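Local coordinates for protein putative xanthine dehydrogenase YAGS fad-binding subunit (Escherichia coli, PDB 5G5G) that serves as the molybdenum-carrying chain of a periplasmic aldehyde oxidase, binding the pterin cytosine dinucleotide cofactor, and so probably catalyses the oxidation of aldehydes, at residues 50-55 / 125-130; 116-121 / 262-267; 511-516 / 685-690; 581-586 / 679-684. One frame throughout, in Å; residues are numbered along the deposited sequence.

In the fold
The four contacts form two close pairs set far apart in the fold. Interactions 1 and 2, with centres about 12 Å apart, share helix 120-127 and one seven-stranded mixed sheet, where strand 49-55 runs between 111-117 and 266-269; their segments alternate along the sequence. Interactions 3 and 4, with centres about 10 Å apart, lie at or near the pterin cytosine dinucleotide, and interaction 4 is nested in the chain loop that interaction 3 closes. About 43 Å separates the centres of interactions 1 and 3. Interaction 1 packs a helix on the sheet within the hammerhead region, interaction 2 joins that region to the cofactor-binding part, and the second pair shapes the cofactor pocket and its surroundings.

Interaction 1 of 4, residues 50-55 / 125-130; sequences YGYIVG and AAASLV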
loop_
_atom_site.group_PDB
_atom_site.type_symbol
_atom_site.label_atom_id
_atom_site.label_comp_id
_atom_site.label_asym_id
_atom_site.label_seq_id
_atom_site.Cartn_x
_atom_site.Cartn_y
_atom_site.Cartn_z
ATOM N N TYR C 50 -4.963 24.705 -8.963
ATOM C CA TYR C 50 -4.436 23.350 -8.980
ATOM C C TYR C 50 -3.058 23.331 -9.576
ATOM O O TYR C 50 -2.849 23.818 -10.678
ATOM C CB TYR C 50 -5.365 22.468 -9.777
ATOM C CG TYR C 50 -6.726 22.300 -9.192
ATOM C CD1 TYR C 50 -7.708 23.242 -9.366
ATOM C CD2 TYR C 50 -7.027 21.196 -8.399
ATOM C CE1 TYR C 50 -8.969 23.081 -8.831
ATOM C CE2 TYR C 50 -8.296 21.025 -7.844
ATOM C CZ TYR C 50 -9.260 21.983 -8.052
ATOM O OH TYR C 50 -10.533 21.802 -7.490
ATOM N N GLY C 51 -2.097 22.736 -8.872
ATOM C CA GLY C 51 -0.779 22.553 -9.456
ATOM C C GLY C 51 -0.496 21.116 -9.812
ATOM O O GLY C 51 -0.728 20.239 -8.997
ATOM N N TYR C 52 0.072 20.872 -10.988
ATOM C CA TYR C 52 0.341 19.551 -11.441
ATOM C C TYR C 52 1.845 19.437 -11.712
ATOM O O TYR C 52 2.414 20.203 -12.510
ATOM C CB TYR C 52 -0.523 19.178 -12.637
ATOM C CG TYR C 52 -0.629 17.691 -12.863
ATOM C CD1 TYR C 52 0.377 16.990 -13.543
ATOM C CD2 TYR C 52 -1.731 16.988 -12.421
ATOM C CE1 TYR C 52 0.273 15.620 -13.759
ATOM C CE2 TYR C 52 -1.857 15.631 -12.614
ATOM C CZ TYR C 52 -0.856 14.951 -13.290
ATOM O OH TYR C 52 -0.969 13.602 -13.475
ATOM N N ILE C 53 2.465 18.476 -11.038
ATOM C CA ILE C 53 3.900 18.246 -11.101
ATOM C C ILE C 53 4.401 17.660 -12.424
ATOM O O ILE C 53 3.771 16.777 -12.976
ATOM C CB ILE C 53 4.258 17.338 -9.905
ATOM C CG1 ILE C 53 5.371 17.965 -9.133
ATOM C CG2 ILE C 53 4.312 15.856 -10.240
ATOM C CD1 ILE C 53 4.706 18.720 -8.021
ATOM N N VAL C 54 5.553 18.152 -12.901
ATOM C CA VAL C 54 6.294 17.525 -14.002
ATOM C C VAL C 54 7.576 16.953 -13.416
ATOM O O VAL C 54 8.379 17.674 -12.804
ATOM C CB VAL C 54 6.634 18.520 -15.107
ATOM C CG1 VAL C 54 7.397 17.867 -16.254
ATOM C CG2 VAL C 54 5.345 19.186 -15.604
ATOM N N GLY C 55 7.774 15.663 -13.628
ATOM C CA GLY C 55 8.950 14.950 -13.099
ATOM C C GLY C 55 9.958 14.604 -14.173
ATOM O O GLY C 55 9.618 14.543 -15.358
ATOM N N ALA C 125 -3.494 18.358 -18.216
ATOM C CA ALA C 125 -3.345 18.456 -19.655
ATOM C C ALA C 125 -2.213 19.396 -20.032
ATOM O O ALA C 125 -1.441 19.062 -20.982
ATOM C CB ALA C 125 -4.640 18.868 -20.309
ATOM N N ALA C 126 -2.108 20.538 -19.345
ATOM C CA ALA C 126 -1.043 21.498 -19.637
ATOM C C ALA C 126 0.352 20.971 -19.277
ATOM O O ALA C 126 1.318 21.267 -19.967
ATOM C CB ALA C 126 -1.299 22.856 -18.970
ATOM N N ALA C 127 0.429 20.175 -18.233
ATOM C CA ALA C 127 1.703 19.593 -17.795
ATOM C C ALA C 127 2.329 18.725 -18.889
ATOM O O ALA C 127 3.553 18.732 -19.009
ATOM C CB ALA C 127 1.518 18.820 -16.505
ATOM N N SER C 128 1.528 18.022 -19.712
ATOM C CA SER C 128 2.051 17.248 -20.841
ATOM C C SER C 128 2.754 18.083 -21.859
ATOM O O SER C 128 3.451 17.554 -22.672
ATOM C CB SER C 128 0.922 16.548 -21.650
ATOM O OG SER C 128 0.112 15.921 -20.732
ATOM N N LEU C 129 2.443 19.373 -21.894
ATOM C CA LEU C 129 3.056 20.276 -22.860
ATOM C C LEU C 129 4.410 20.892 -22.435
ATOM O O LEU C 129 5.051 21.525 -23.266
ATOM C CB LEU C 129 2.097 21.417 -23.201
ATOM C CG LEU C 129 0.711 20.982 -23.663
ATOM C CD1 LEU C 129 -0.154 22.189 -24.026
ATOM C CD2 LEU C 129 0.859 20.062 -24.842
ATOM N N VAL C 130 4.816 20.725 -21.184
ATOM C CA VAL C 130 6.074 21.276 -20.728
ATOM C C VAL C 130 7.186 20.532 -21.500
ATOM O O VAL C 130 7.201 19.319 -21.469
ATOM C CB VAL C 130 6.211 21.128 -19.211
ATOM C CG1 VAL C 130 7.612 21.489 -18.725
ATOM C CG2 VAL C 130 5.183 22.027 -18.533
#
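Val54 meets Ala127 and Val130 where strand 49-55 lies against the end of helix 120-127. Its CB points at the helix but stands back from it, and the two methyls then part. With CG1 anti to the backbone N (chi1 -180°), CG2 lies beside that N and is the methyl that touches the helix. CG2 sits 3.9 Å from Ala127 CB and equally far from Ala127 O, and it also comes within 4.1 Å of Val130 CG2. Val54 therefore fits with one methyl into the corner of the type I turn running from Ala127 to Val130. That turn is closed by Val130 N, which gives its hydrogen to Ala127 O over 3.2 Å, so the carbonyl brushed by the valine methyl already has a donor. This is helix-on-sheet packing within the a/b hammerhead domain: alternate residues of the strand, Tyr52 and Val54, face the helix, while the CB of Ile53 between them points away from it. Tyr52 brings its ring in at a slant, with CD1 3.7 Å from Ala127 CB, and the ring goes on to rest against Ala123 and Arg124, earlier in the same helix. Val130, the last residue of the turn, packs on Val115 of strand 111-117. At the start of the strand, the hydroxyl of Tyr50 is hydrogen-bonded to an acidic side chain of another protein chain.

Interaction 2 of 4, residues 116-121 / 262-267; sequences VAETFE and VKRPVK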
loop_
_atom_site.group_PDB
_atom_site.type_symbol
_atom_site.label_atom_id
_atom_site.label_comp_id
_atom_site.label_asym_id
_atom_site.label_seq_id
_atom_site.Cartn_x
_atom_site.Cartn_y
_atom_site.Cartn_z
ATOM N N VAL C 116 0.241 25.465 -12.884
ATOM C CA VAL C 116 -0.851 25.902 -12.039
ATOM C C VAL C 116 -1.975 26.306 -12.977
ATOM O O VAL C 116 -1.744 27.088 -13.911
ATOM C CB VAL C 116 -0.414 27.159 -11.237
ATOM C CG1 VAL C 116 -1.529 27.630 -10.333
ATOM C CG2 VAL C 116 0.812 26.816 -10.430
ATOM N N ALA C 117 -3.160 25.739 -12.776
ATOM C CA ALA C 117 -4.317 26.057 -13.608
ATOM C C ALA C 117 -5.619 26.145 -12.784
ATOM O O ALA C 117 -5.656 25.815 -11.621
ATOM C CB ALA C 117 -4.450 25.014 -14.691
ATOM N N GLU C 118 -6.678 26.571 -13.451
ATOM C CA GLU C 118 -7.964 26.846 -12.823
ATOM C C GLU C 118 -8.659 25.564 -12.355
ATOM O O GLU C 118 -9.389 25.589 -11.362
ATOM C CB GLU C 118 -8.849 27.579 -13.816
ATOM C CG GLU C 118 -8.392 29.003 -14.047
ATOM C CD GLU C 118 -8.746 29.944 -12.913
ATOM O OE1 GLU C 118 -9.426 29.527 -11.932
ATOM O OE2 GLU C 118 -8.345 31.112 -12.991
ATOM N N THR C 119 -8.390 24.466 -13.054
ATOM C CA THR C 119 -8.965 23.178 -12.719
ATOM C C THR C 119 -7.910 22.093 -12.750
ATOM O O THR C 119 -6.889 22.210 -13.455
ATOM C CB THR C 119 -10.131 22.779 -13.651
ATOM O OG1 THR C 119 -9.625 22.584 -14.968
ATOM C CG2 THR C 119 -11.197 23.820 -13.657
ATOM N N PHE C 120 -8.177 21.012 -12.021
ATOM C CA PHE C 120 -7.306 19.816 -12.065
ATOM C C PHE C 120 -7.040 19.304 -13.510
ATOM O O PHE C 120 -5.895 19.011 -13.899
ATOM C CB PHE C 120 -7.924 18.698 -11.230
ATOM C CG PHE C 120 -7.150 17.436 -11.264
ATOM C CD1 PHE C 120 -5.910 17.372 -10.746
ATOM C CD2 PHE C 120 -7.677 16.327 -11.899
ATOM C CE1 PHE C 120 -5.179 16.208 -10.806
ATOM C CE2 PHE C 120 -6.986 15.148 -11.925
ATOM C CZ PHE C 120 -5.731 15.084 -11.423
ATOM N N GLU C 121 -8.088 19.147 -14.270
ATOM C CA GLU C 121 -7.942 18.569 -15.592
ATOM C C GLU C 121 -7.125 19.470 -16.511
ATOM O O GLU C 121 -6.333 18.999 -17.338
ATOM C CB GLU C 121 -9.324 18.263 -16.205
ATOM C CG GLU C 121 -10.119 17.253 -15.338
ATOM C CD GLU C 121 -10.954 17.872 -14.175
ATOM O OE1 GLU C 121 -10.938 19.110 -13.926
ATOM O OE2 GLU C 121 -11.604 17.058 -13.418
ATOM N N VAL C 262 1.349 33.140 -8.056
ATOM C CA VAL C 262 0.049 33.489 -8.627
ATOM C C VAL C 262 -0.844 34.289 -7.700
ATOM O O VAL C 262 -1.925 34.697 -8.135
ATOM C CB VAL C 262 -0.737 32.278 -9.202
ATOM C CG1 VAL C 262 0.109 31.608 -10.275
ATOM C CG2 VAL C 262 -1.171 31.272 -8.116
ATOM N N LYS C 263 -0.372 34.583 -6.491
ATOM C CA LYS C 263 -1.103 35.434 -5.532
ATOM C C LYS C 263 -2.503 34.891 -5.258
ATOM O O LYS C 263 -3.503 35.609 -5.221
ATOM C CB LYS C 263 -1.082 36.900 -6.018
ATOM C CG LYS C 263 0.313 37.506 -5.930
ATOM C CD LYS C 263 0.407 38.879 -6.585
ATOM C CE LYS C 263 1.745 39.559 -6.263
ATOM N NZ LYS C 263 1.691 40.947 -6.778
ATOM N N ARG C 264 -2.550 33.578 -5.094
ATOM C CA ARG C 264 -3.777 32.831 -4.955
ATOM C C ARG C 264 -3.442 31.473 -4.319
ATOM O O ARG C 264 -2.338 30.972 -4.574
ATOM C CB ARG C 264 -4.338 32.637 -6.356
ATOM C CG ARG C 264 -5.617 31.920 -6.387
ATOM C CD ARG C 264 -6.161 32.102 -7.788
ATOM N NE ARG C 264 -7.145 31.076 -8.043
ATOM C CZ ARG C 264 -7.774 30.953 -9.180
ATOM N NH1 ARG C 264 -7.507 31.789 -10.213
ATOM N NH2 ARG C 264 -8.673 29.993 -9.281
ATOM N N PRO C 265 -4.349 30.876 -3.512
ATOM C CA PRO C 265 -4.008 29.558 -2.938
ATOM C C PRO C 265 -3.866 28.489 -4.063
ATOM O O PRO C 265 -4.508 28.581 -5.128
ATOM C CB PRO C 265 -5.199 29.211 -2.037
ATOM C CG PRO C 265 -5.879 30.498 -1.787
ATOM C CD PRO C 265 -5.608 31.402 -2.966
ATOM N N VAL C 266 -2.961 27.557 -3.831
ATOM C CA VAL C 266 -2.690 26.484 -4.773
ATOM C C VAL C 266 -2.594 25.197 -3.986
ATOM O O VAL C 266 -1.964 25.160 -2.935
ATOM C CB VAL C 266 -1.376 26.712 -5.553
ATOM C CG1 VAL C 266 -1.058 25.509 -6.458
ATOM C CG2 VAL C 266 -1.437 28.019 -6.345
ATOM N N LYS C 267 -3.217 24.147 -4.501
ATOM C CA LYS C 267 -3.051 22.805 -3.931
ATOM C C LYS C 267 -2.433 21.858 -4.919
ATOM O O LYS C 267 -2.651 21.973 -6.134
ATOM C CB LYS C 267 -4.348 22.262 -3.366
ATOM C CG LYS C 267 -5.486 22.164 -4.293
ATOM C CD LYS C 267 -6.688 21.674 -3.499
ATOM C CE LYS C 267 -7.801 21.166 -4.338
ATOM N NZ LYS C 267 -8.918 20.524 -3.590
#
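Glu118 and Arg264 approach each other at about a right angle, and the arginine meets the carboxylate end-on with its two terminal nitrogens. NH2 reaches Glu118 OE1 at 2.8 Å and NH1 reaches Glu118 OE2 at 3.0 Å, one bond to each oxygen. Both oxygens lie close to the guanidinium plane, yet the carboxylate is turned so that the two planes are 53° apart and each oxygen is met from above its own plane. Arg264 runs out extended from CG to NE, whereas Glu118 folds at chi2 (-76°) to bring its acid group round to the arginine. NE of Arg264 is held separately by the carbonyl of Asn47, which fixes the turn of the guanidinium. An alanine at Glu118 removes the carboxylate, and the guanidinium would probably lose both end-on bonds and be freer to turn about the one held by NE. Deeper in, Val116 lies crosswise to Val266, with CG1 4.0 Å from Val266 CG2, and the same methyl comes within 4.3 Å of Val262 CG2. Strand 49-55 runs between the strands that carry Val116 and Val266, and Val116 also packs on its Ala49. The ion pair and the valines together join the a/b hammerhead domain to the molybdopterin cofactor-binding domain, where strands of both make up one mixed beta sheet.

Interaction 3 of 4, residues 511-516 / 685-690; sequences GANTST and MKAKGV. With MCN (pterin cytosine dinucleotide), chain Y.
Asn513 and Thr516, on one side of helix 511-534, meet Ala687 and Met685 of the 685-690 loop, where helix start and loop together hold the diphosphate and cytosine of the pterin cytosine dinucleotide. The phosphates sit at the helix N-terminus: Gly511 N binds O1B of the cofactor at 2.8 Å, and Ala512 N binds its O1A at 2.7 Å, a placement in which the helix dipole would be expected to favour their negative charge. One residue after Ala512, Asn513 swings CG away from its own N (chi1 -174°) and lays the amide against the loop, with CG only 3.1 Å from Ala687 O. The close approach is not a bond: OD1 is hydrogen-bonded to Ser683 OG, and Ala687 O takes its bond from Ser682 OG. Thr516 tucks OG1 between its backbone N and carbonyl carbon (chi1 63°), from where it bonds Ala512 O over 2.7 Å, on the face of that carbonyl plane opposite to Thr516 N. Met685 bends at both chi2 and chi3 and curls across the threonine at about a right angle, putting CG 3.2 Å from Thr516 OG1 and CE 3.8 Å from Thr516 CB. With an alanine in place of Met685, the loss of CG, SD and CE would probably open a gap beside Thr516 and let the loop shift against the helix. Further along the loop, Val690 N bonds cofactor O2A, and Lys688 O accepts from cytosine N4 at 2.8 Å with an N-H...O angle of 161°.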
loop_
_atom_site.group_PDB
_atom_site.type_symbol
_atom_site.label_atom_id
_atom_site.label_comp_id
_atom_site.label_asym_id
_atom_site.label_seq_id
_atom_site.Cartn_x
_atom_site.Cartn_y
_atom_site.Cartn_z
ATOM N N GLY C 511 6.769 8.437 19.551
ATOM C CA GLY C 511 5.651 9.394 19.603
ATOM C C GLY C 511 4.693 9.217 20.763
ATOM O O GLY C 511 4.340 10.212 21.430
ATOM N N ALA C 512 4.211 7.981 20.980
ATOM C CA ALA C 512 3.247 7.759 22.063
ATOM C C ALA C 512 3.803 8.119 23.428
ATOM O O ALA C 512 3.196 8.852 24.217
ATOM C CB ALA C 512 2.805 6.330 22.091
ATOM N N ASN C 513 4.968 7.563 23.715
ATOM C CA ASN C 513 5.584 7.781 24.997
ATOM C C ASN C 513 5.975 9.246 25.249
ATOM O O ASN C 513 5.691 9.785 26.293
ATOM C CB ASN C 513 6.811 6.859 25.123
ATOM C CG ASN C 513 7.449 6.919 26.498
ATOM O OD1 ASN C 513 6.750 7.059 27.504
ATOM N ND2 ASN C 513 8.775 6.933 26.537
ATOM N N THR C 514 6.594 9.900 24.275
ATOM C CA THR C 514 7.050 11.270 24.459
ATOM C C THR C 514 5.836 12.252 24.487
ATOM O O THR C 514 5.821 13.132 25.341
ATOM C CB THR C 514 8.045 11.702 23.391
ATOM O OG1 THR C 514 7.464 11.621 22.094
ATOM C CG2 THR C 514 9.327 10.872 23.445
ATOM N N SER C 515 4.874 12.109 23.586
ATOM C CA SER C 515 3.765 13.037 23.496
ATOM C C SER C 515 2.898 12.950 24.794
ATOM O O SER C 515 2.492 13.982 25.359
ATOM C CB SER C 515 2.923 12.833 22.239
ATOM O OG SER C 515 2.189 11.634 22.205
ATOM N N THR C 516 2.643 11.730 25.237
ATOM C CA THR C 516 1.844 11.525 26.467
ATOM C C THR C 516 2.593 11.988 27.696
ATOM O O THR C 516 1.981 12.519 28.613
ATOM C CB THR C 516 1.281 10.121 26.660
ATOM O OG1 THR C 516 2.349 9.178 26.787
ATOM C CG2 THR C 516 0.363 9.757 25.513
ATOM N N MET C 685 5.184 7.843 32.068
ATOM C CA MET C 685 4.152 6.964 31.538
ATOM C C MET C 685 4.499 5.479 31.660
ATOM O O MET C 685 3.630 4.622 31.638
ATOM C CB MET C 685 3.860 7.308 30.051
ATOM C CG MET C 685 3.342 8.707 29.836
ATOM S SD MET C 685 1.817 9.141 30.680
ATOM C CE MET C 685 0.677 8.056 29.850
ATOM N N LYS C 686 5.793 5.196 31.698
ATOM C CA LYS C 686 6.347 3.837 31.765
ATOM C C LYS C 686 6.098 3.004 30.499
ATOM O O LYS C 686 6.166 1.783 30.516
ATOM C CB LYS C 686 5.860 3.148 33.055
ATOM C CG LYS C 686 6.044 4.034 34.277
ATOM C CD LYS C 686 5.601 3.329 35.565
ATOM C CE LYS C 686 5.819 4.222 36.777
ATOM N NZ LYS C 686 5.012 3.801 37.945
ATOM N N ALA C 687 5.861 3.728 29.396
ATOM C CA ALA C 687 5.548 3.187 28.128
ATOM C C ALA C 687 6.793 3.173 27.260
ATOM O O ALA C 687 7.710 3.994 27.441
ATOM C CB ALA C 687 4.493 4.024 27.437
ATOM N N LYS C 688 6.795 2.257 26.296
ATOM C CA LYS C 688 7.811 2.282 25.227
ATOM C C LYS C 688 7.122 2.151 23.869
ATOM O O LYS C 688 5.905 1.881 23.781
ATOM C CB LYS C 688 8.875 1.184 25.438
ATOM C CG LYS C 688 9.680 1.432 26.706
ATOM C CD LYS C 688 10.800 0.391 26.937
ATOM C CE LYS C 688 10.213 -0.963 27.234
ATOM N NZ LYS C 688 11.311 -1.826 27.806
ATOM N N GLY C 689 7.888 2.313 22.789
ATOM C CA GLY C 689 7.326 2.269 21.457
ATOM C C GLY C 689 6.845 0.893 21.040
ATOM O O GLY C 689 7.392 -0.115 21.479
ATOM N N VAL C 690 5.860 0.876 20.146
ATOM C CA VAL C 690 5.393 -0.386 19.523
ATOM C C VAL C 690 5.218 -0.397 18.019
ATOM O O VAL C 690 5.229 -1.464 17.387
ATOM C CB VAL C 690 4.108 -0.882 20.186
ATOM C CG1 VAL C 690 2.874 -0.163 19.651
ATOM C CG2 VAL C 690 4.001 -2.414 20.110
HETATM N N1 MCN Y . 0.779 2.549 21.722
HETATM C C2 MCN Y . 0.033 2.212 22.939
HETATM N N3 MCN Y . 1.128 2.017 23.986
HETATM C C4 MCN Y . 2.449 1.983 23.923
HETATM C C5 MCN Y . 2.965 2.477 22.599
HETATM C C6 MCN Y . 2.145 2.652 21.605
HETATM O O2 MCN Y . -1.068 2.140 23.119
HETATM N N4 MCN Y . 3.297 1.688 24.842
HETATM C "C1'" MCN Y . -0.095 2.580 20.560
HETATM C C2D MCN Y . -0.948 3.903 20.506
HETATM O "O2'" MCN Y . -2.153 3.667 19.782
HETATM C "C3'" MCN Y . -0.020 4.723 19.764
HETATM C C4D MCN Y . 0.692 3.890 18.604
HETATM O O4D MCN Y . 0.692 2.586 19.362
HETATM O "O3'" MCN Y . -0.530 5.934 19.098
HETATM C "C5'" MCN Y . 2.014 4.103 18.152
HETATM O "O5'" MCN Y . 2.855 4.691 19.116
HETATM P PA MCN Y . 4.389 4.614 18.904
HETATM O O1A MCN Y . 5.017 5.598 19.890
HETATM O O2A MCN Y . 4.832 3.194 18.848
HETATM O O3A MCN Y . 4.610 5.234 17.352
HETATM P PB MCN Y . 4.685 6.779 17.027
HETATM O O1B MCN Y . 6.066 7.259 17.152
HETATM O O2B MCN Y . 3.590 7.497 17.745
HETATM O O3B MCN Y . 4.207 6.705 15.531
HETATM C C10 MCN Y . 5.204 6.418 14.462
HETATM C "C9'" MCN Y . 5.176 5.012 13.975
HETATM C "C8'" MCN Y . 6.415 4.857 12.936
HETATM S "S8'" MCN Y . 7.923 5.493 13.299
HETATM C "C7'" MCN Y . 6.111 4.421 11.815
HETATM S "S7'" MCN Y . 7.292 4.367 10.473
HETATM C "C6'" MCN Y . 4.783 3.656 11.524
HETATM C C7 MCN Y . 4.085 3.468 12.954
HETATM O "O9'" MCN Y . 3.941 4.652 13.627
HETATM N "N5'" MCN Y . 3.951 4.704 10.731
HETATM C C4A MCN Y . 2.475 4.487 10.604
HETATM N "N8'" MCN Y . 2.713 2.981 12.696
HETATM C C4B MCN Y . 1.940 3.583 11.768
HETATM N "N1'" MCN Y . 0.602 3.200 11.670
HETATM C "C2'" MCN Y . -0.333 3.920 10.918
HETATM N "N2'" MCN Y . -1.526 3.577 10.811
HETATM N "N3'" MCN Y . 0.211 4.686 9.924
HETATM C "C4'" MCN Y . 1.489 5.199 9.776
HETATM O "O4'" MCN Y . 2.044 5.953 8.954
#

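Interaction 4 of 4, residues 581-586 / 679-684; sequences YQQSTF and DPISSP
In the second shell of the pterin cytosine dinucleotide pocket, Tyr581 and Gln583 lead into strand 584-596 and pack on Ile681 and Ser682 of the loop that goes on to line that pocket. Ile681 holds CG1 beside its backbone N (chi1 -69°), which carries CD1 squarely over the phenol ring of Tyr581. This is a CH-pi contact: CD1 stands 3.6 Å from the ring centroid of Tyr581, 8° off the ring normal. The second branch of the isoleucine, CG2, fits between the side chains of Tyr581 and Gln583, 3.8 Å from Tyr581 CD1 and 3.7 Å from Gln583 NE2. Gln583 reaches across fully extended beyond CG, and its amide is fixed at both ends. OE1 lies 3.4 Å from Ser682 CA and takes its hydrogen bond from Asn442 ND2, which also pairs with Ser682 OG. NE2 donates to a water at 3.0 Å, and that water in turn gives one hydrogen to Ile681 O and the other to Ser682 O, so a single solvent molecule satisfies two buried carbonyls and ties them to the glutamine. The loop keeps its own shape through Asp679, whose OD1 accepts from Ile681 N at 3.1 Å. The other oxygen of that carboxylate, OD2, forms a salt bridge with Lys688 NZ, linking it to a residue whose carbonyl holds the cytosine. Aspartate OD1 bonded to the amide two residues on defines an Asx turn, here in the loop that goes on to line the dinucleotide pocket.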
loop_
_atom_site.group_PDB
_atom_site.type_symbol
_atom_site.label_atom_id
_atom_site.label_comp_id
_atom_site.label_asym_id
_atom_site.label_seq_id
_atom_site.Cartn_x
_atom_site.Cartn_y
_atom_site.Cartn_z
ATOM N N TYR C 581 21.178 2.905 30.907
ATOM C CA TYR C 581 20.549 1.654 30.580
ATOM C C TYR C 581 20.363 1.578 29.085
ATOM O O TYR C 581 20.205 2.610 28.427
ATOM C CB TYR C 581 19.171 1.579 31.207
ATOM C CG TYR C 581 19.173 1.513 32.696
ATOM C CD1 TYR C 581 19.161 2.676 33.453
ATOM C CD2 TYR C 581 19.225 0.279 33.357
ATOM C CE1 TYR C 581 19.146 2.627 34.833
ATOM C CE2 TYR C 581 19.212 0.223 34.741
ATOM C CZ TYR C 581 19.187 1.407 35.461
ATOM O OH TYR C 581 19.209 1.390 36.810
ATOM N N GLN C 582 20.257 0.359 28.554
ATOM C CA GLN C 582 19.821 0.193 27.181
ATOM C C GLN C 582 18.300 -0.001 27.216
ATOM O O GLN C 582 17.806 -0.933 27.864
ATOM C CB GLN C 582 20.486 -1.041 26.538
ATOM C CG GLN C 582 20.089 -1.256 25.097
ATOM C CD GLN C 582 20.432 -0.074 24.229
ATOM O OE1 GLN C 582 21.555 0.438 24.242
ATOM N NE2 GLN C 582 19.485 0.371 23.508
ATOM N N GLN C 583 17.554 0.887 26.563
ATOM C CA GLN C 583 16.095 0.806 26.553
ATOM C C GLN C 583 15.680 0.260 25.196
ATOM O O GLN C 583 15.947 0.876 24.139
ATOM C CB GLN C 583 15.456 2.160 26.771
ATOM C CG GLN C 583 15.909 2.837 28.052
ATOM C CD GLN C 583 15.125 4.103 28.347
ATOM O OE1 GLN C 583 13.969 4.251 27.930
ATOM N NE2 GLN C 583 15.762 5.026 29.071
ATOM N N SER C 584 15.021 -0.892 25.222
ATOM C CA SER C 584 14.593 -1.506 23.966
ATOM C C SER C 584 13.235 -2.174 24.176
ATOM O O SER C 584 12.679 -2.217 25.312
ATOM C CB SER C 584 15.639 -2.568 23.499
ATOM O OG SER C 584 16.970 -2.013 23.467
ATOM N N THR C 585 12.725 -2.643 23.055
ATOM C CA THR C 585 11.485 -3.385 22.949
ATOM C C THR C 585 11.709 -4.669 22.189
ATOM O O THR C 585 12.598 -4.751 21.346
ATOM C CB THR C 585 10.381 -2.514 22.285
ATOM O OG1 THR C 585 10.680 -2.285 20.905
ATOM C CG2 THR C 585 10.230 -1.208 23.044
ATOM N N PHE C 586 10.901 -5.688 22.518
ATOM C CA PHE C 586 11.124 -7.061 22.067
ATOM C C PHE C 586 9.823 -7.699 21.613
ATOM O O PHE C 586 8.730 -7.348 22.095
ATOM C CB PHE C 586 11.732 -7.894 23.229
ATOM C CG PHE C 586 13.017 -7.313 23.753
ATOM C CD1 PHE C 586 14.213 -7.634 23.176
ATOM C CD2 PHE C 586 12.996 -6.414 24.791
ATOM C CE1 PHE C 586 15.406 -7.076 23.617
ATOM C CE2 PHE C 586 14.169 -5.828 25.239
ATOM C CZ PHE C 586 15.383 -6.192 24.641
ATOM N N ASP C 679 7.839 0.000 32.346
ATOM C CA ASP C 679 9.256 0.332 32.387
ATOM C C ASP C 679 9.444 1.707 32.956
ATOM O O ASP C 679 9.433 2.669 32.221
ATOM C CB ASP C 679 9.920 0.211 31.002
ATOM C CG ASP C 679 11.462 0.168 31.096
ATOM O OD1 ASP C 679 12.000 0.567 32.162
ATOM O OD2 ASP C 679 12.100 -0.334 30.140
ATOM N N PRO C 680 9.650 1.805 34.268
ATOM C CA PRO C 680 9.842 3.132 34.884
ATOM C C PRO C 680 11.135 3.852 34.498
ATOM O O PRO C 680 11.250 5.041 34.800
ATOM C CB PRO C 680 9.827 2.860 36.368
ATOM C CG PRO C 680 9.991 1.419 36.545
ATOM C CD PRO C 680 9.748 0.706 35.268
ATOM N N ILE C 681 12.067 3.176 33.816
ATOM C CA ILE C 681 13.285 3.841 33.342
ATOM C C ILE C 681 12.974 4.726 32.123
ATOM O O ILE C 681 13.702 5.673 31.824
ATOM C CB ILE C 681 14.395 2.808 33.100
ATOM C CG1 ILE C 681 14.830 2.271 34.494
ATOM C CG2 ILE C 681 15.570 3.412 32.370
ATOM C CD1 ILE C 681 15.615 1.003 34.404
ATOM N N SER C 682 11.923 4.384 31.412
ATOM C CA SER C 682 11.543 5.076 30.176
ATOM C C SER C 682 11.019 6.517 30.358
ATOM O O SER C 682 11.467 7.432 29.648
ATOM C CB SER C 682 10.499 4.247 29.394
ATOM O OG SER C 682 10.065 4.914 28.167
ATOM N N SER C 683 10.040 6.696 31.230
ATOM C CA SER C 683 9.321 7.963 31.352
ATOM C C SER C 683 8.323 7.878 32.464
ATOM O O SER C 683 8.120 6.805 33.001
ATOM C CB SER C 683 8.572 8.287 30.062
ATOM O OG SER C 683 7.406 7.431 29.937
ATOM N N PRO C 684 7.616 8.999 32.763
ATOM C CA PRO C 684 6.549 8.920 33.792
ATOM C C PRO C 684 5.347 8.031 33.363
ATOM O O PRO C 684 4.599 7.577 34.195
ATOM C CB PRO C 684 6.082 10.372 33.973
ATOM C CG PRO C 684 7.245 11.188 33.458
ATOM C CD PRO C 684 7.875 10.387 32.336
HETATM O O HOH W 1 14.189 7.478 29.909
#